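Local coordinates for protein ABC-type amino acid transport system, permease component (Caldanaerobacter subterraneus subsp. tengcongensis MB4, PDB 4YMU) that probably serves as the membrane-spanning permease subunit of an ABC importer for amino acids, and binds arginine in a pocket of its own, at residues 85-90 against 166-171. Residues are numbered along the deposited sequence; the frame is centred on the assembly and turned at random.
Sequences IPAFTA and IGFADL
F88 and F168 each set CG anti to the backbone N (chi1 near 180°), which brings the two side chains alongside one another, pointing the same way. The contact joins the first turn of helix 87-112, with P86 at the N-cap position, to the loop between helices 129-160 and 174-182 in this helical permease of the binding-protein-dependent transport family (HisMQ subfamily). The phenyl planes meet obliquely at 32°, with centroids 5.5 Å apart. F168 CE1 lies at the edge of the F88 ring, near its plane, and also comes within 3.6 Å of F88 CB. Large flat side chains suit these places because each also reaches helix 12-44: F88 rests on L28 and makes a cation-pi contact with K24, while F168 packs on M21 and L25. Small A87 lets the helix start come close to the loop, with CA atoms of A87 and F168 5.4 Å apart. Its methyl touches two loop side chains, I166 and F168, that lie on one side of it, A87 CB lying 3.8 Å from F168 CB. I166 spreads its branches over two alanines: CG2 meets A87 CB at 3.7 Å, and the longer arm carries CD1 on to A90, one helical turn later. G167 takes a positive phi, where a CB would press on the preceding carbonyl O; lacking one, glycine fits this bend. Between the rings the nearest atoms are F88 CD1 and F168 CE1, 3.3 Å apart.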
ATOM      1  N   ILE C  85       4.213 -46.238  -3.452  1.00115.92           N
ATOM      2  CA  ILE C  85       4.909 -45.271  -2.621  1.00111.13           C
ATOM      3  C   ILE C  85       4.184 -45.112  -1.297  1.00100.57           C
ATOM      4  O   ILE C  85       2.960 -44.920  -1.273  1.00 95.18           O
ATOM      5  CB  ILE C  85       5.000 -43.905  -3.338  1.00120.75           C
ATOM      6  CG1 ILE C  85       3.932 -43.819  -4.437  1.00120.45           C
ATOM      7  CG2 ILE C  85       6.379 -43.722  -3.953  1.00125.32           C
ATOM      8  CD1 ILE C  85       3.977 -42.546  -5.254  1.00116.81           C
ATOM      9  N   PRO C  86       4.948 -45.172  -0.189  1.00 93.67           N
ATOM     10  CA  PRO C  86       4.451 -45.039   1.190  1.00 90.43           C
ATOM     11  C   PRO C  86       3.592 -43.778   1.382  1.00 95.69           C
ATOM     12  O   PRO C  86       3.610 -42.895   0.520  1.00106.81           O
ATOM     13  CB  PRO C  86       5.740 -44.931   2.016  1.00 85.07           C
ATOM     14  CG  PRO C  86       6.789 -45.588   1.197  1.00 89.24           C
ATOM     15  CD  PRO C  86       6.409 -45.374  -0.242  1.00 88.68           C
ATOM     16  N   ALA C  87       2.864 -43.677   2.489  1.00 87.07           N
ATOM     17  CA  ALA C  87       2.027 -42.503   2.694  1.00 95.16           C
ATOM     18  C   ALA C  87       2.894 -41.259   2.935  1.00103.71           C
ATOM     19  O   ALA C  87       2.585 -40.152   2.476  1.00 92.03           O
ATOM     20  CB  ALA C  87       1.074 -42.722   3.848  1.00 90.27           C
ATOM     21  N   PHE C  88       4.004 -41.470   3.626  1.00108.94           N
ATOM     22  CA  PHE C  88       4.864 -40.387   4.047  1.00106.81           C
ATOM     23  C   PHE C  88       5.452 -39.700   2.833  1.00105.92           C
ATOM     24  O   PHE C  88       5.288 -38.491   2.674  1.00 96.32           O
ATOM     25  CB  PHE C  88       5.978 -40.927   4.937  1.00106.61           C
ATOM     26  CG  PHE C  88       6.935 -39.883   5.408  1.00109.08           C
ATOM     27  CD1 PHE C  88       6.532 -38.907   6.306  1.00109.43           C
ATOM     28  CD2 PHE C  88       8.245 -39.882   4.962  1.00109.12           C
ATOM     29  CE1 PHE C  88       7.417 -37.946   6.750  1.00110.49           C
ATOM     30  CE2 PHE C  88       9.138 -38.922   5.399  1.00110.30           C
ATOM     31  CZ  PHE C  88       8.723 -37.949   6.291  1.00112.24           C
ATOM     32  N   THR C  89       6.114 -40.463   1.965  1.00 99.65           N
ATOM     33  CA  THR C  89       6.715 -39.863   0.776  1.00 97.24           C
ATOM     34  C   THR C  89       5.662 -39.250  -0.151  1.00104.07           C
ATOM     35  O   THR C  89       5.932 -38.253  -0.824  1.00115.53           O
ATOM     36  CB  THR C  89       7.614 -40.838  -0.003  1.00 93.75           C
ATOM     37  OG1 THR C  89       6.800 -41.712  -0.791  1.00106.66           O
ATOM     38  CG2 THR C  89       8.458 -41.649   0.955  1.00 94.63           C
ATOM     39  N   ALA C  90       4.463 -39.824  -0.182  1.00101.86           N
ATOM     40  CA  ALA C  90       3.386 -39.243  -0.979  1.00 97.10           C
ATOM     41  C   ALA C  90       3.014 -37.850  -0.454  1.00 89.58           C
ATOM     42  O   ALA C  90       2.959 -36.886  -1.224  1.00 90.62           O
ATOM     43  CB  ALA C  90       2.175 -40.148  -0.992  1.00 98.25           C
ATOM     44  N   ILE C 166      -5.016 -40.360   3.620  1.00101.80           N
ATOM     45  CA  ILE C 166      -4.176 -41.274   2.850  1.00 90.57           C
ATOM     46  C   ILE C 166      -3.649 -42.321   3.819  1.00 76.57           C
ATOM     47  O   ILE C 166      -2.876 -43.201   3.463  1.00 83.73           O
ATOM     48  CB  ILE C 166      -3.004 -40.474   2.232  1.00 99.64           C
ATOM     49  CG1 ILE C 166      -2.600 -40.980   0.859  1.00 99.38           C
ATOM     50  CG2 ILE C 166      -1.761 -40.471   3.130  1.00110.85           C
ATOM     51  CD1 ILE C 166      -1.321 -40.281   0.382  1.00 96.06           C
ATOM     52  N   GLY C 167      -4.053 -42.183   5.073  1.00 79.35           N
ATOM     53  CA  GLY C 167      -3.660 -43.106   6.111  1.00 79.39           C
ATOM     54  C   GLY C 167      -2.322 -42.825   6.757  1.00 88.17           C
ATOM     55  O   GLY C 167      -1.768 -43.692   7.420  1.00 98.27           O
ATOM     56  N   PHE C 168      -1.789 -41.619   6.593  1.00 99.04           N
ATOM     57  CA  PHE C 168      -0.546 -41.270   7.277  1.00 94.70           C
ATOM     58  C   PHE C 168      -0.902 -40.872   8.705  1.00 88.56           C
ATOM     59  O   PHE C 168      -1.942 -40.243   8.935  1.00 83.25           O
ATOM     60  CB  PHE C 168       0.191 -40.148   6.553  1.00 98.21           C
ATOM     61  CG  PHE C 168       1.498 -39.771   7.195  1.00102.59           C
ATOM     62  CD1 PHE C 168       2.605 -40.607   7.085  1.00104.62           C
ATOM     63  CD2 PHE C 168       1.620 -38.588   7.920  1.00 99.65           C
ATOM     64  CE1 PHE C 168       3.812 -40.270   7.681  1.00107.32           C
ATOM     65  CE2 PHE C 168       2.822 -38.244   8.522  1.00104.66           C
ATOM     66  CZ  PHE C 168       3.921 -39.084   8.402  1.00109.53           C
ATOM     67  N   ALA C 169      -0.072 -41.278   9.664  1.00 88.87           N
ATOM     68  CA  ALA C 169      -0.407 -41.106  11.083  1.00 89.18           C
ATOM     69  C   ALA C 169      -0.095 -39.710  11.651  1.00 94.75           C
ATOM     70  O   ALA C 169       0.640 -39.577  12.639  1.00 96.12           O
ATOM     71  CB  ALA C 169       0.267 -42.170  11.914  1.00 80.12           C
ATOM     72  N   ASP C 170      -0.677 -38.677  11.051  1.00 97.82           N
ATOM     73  CA  ASP C 170      -0.464 -37.317  11.517  1.00 98.70           C
ATOM     74  C   ASP C 170      -1.311 -37.083  12.759  1.00104.67           C
ATOM     75  O   ASP C 170      -1.840 -38.021  13.347  1.00108.96           O
ATOM     76  CB  ASP C 170      -0.862 -36.310  10.439  1.00 94.80           C
ATOM     77  CG  ASP C 170      -2.373 -36.190  10.291  1.00102.92           C
ATOM     78  OD1 ASP C 170      -3.074 -37.222  10.423  1.00107.30           O
ATOM     79  OD2 ASP C 170      -2.872 -35.060  10.096  1.00106.85           O
ATOM     80  N   LEU C 171      -1.451 -35.825  13.149  1.00104.43           N
ATOM     81  CA  LEU C 171      -2.228 -35.482  14.321  1.00101.53           C
ATOM     82  C   LEU C 171      -3.730 -35.730  14.088  1.00 98.68           C
ATOM     83  O   LEU C 171      -4.475 -36.033  15.027  1.00 96.14           O
ATOM     84  CB  LEU C 171      -1.960 -34.023  14.693  1.00102.31           C
ATOM     85  CG  LEU C 171      -2.801 -33.389  15.795  1.00106.44           C
ATOM     86  CD1 LEU C 171      -2.465 -34.004  17.140  1.00107.19           C
ATOM     87  CD2 LEU C 171      -2.584 -31.875  15.814  1.00116.69           C
TER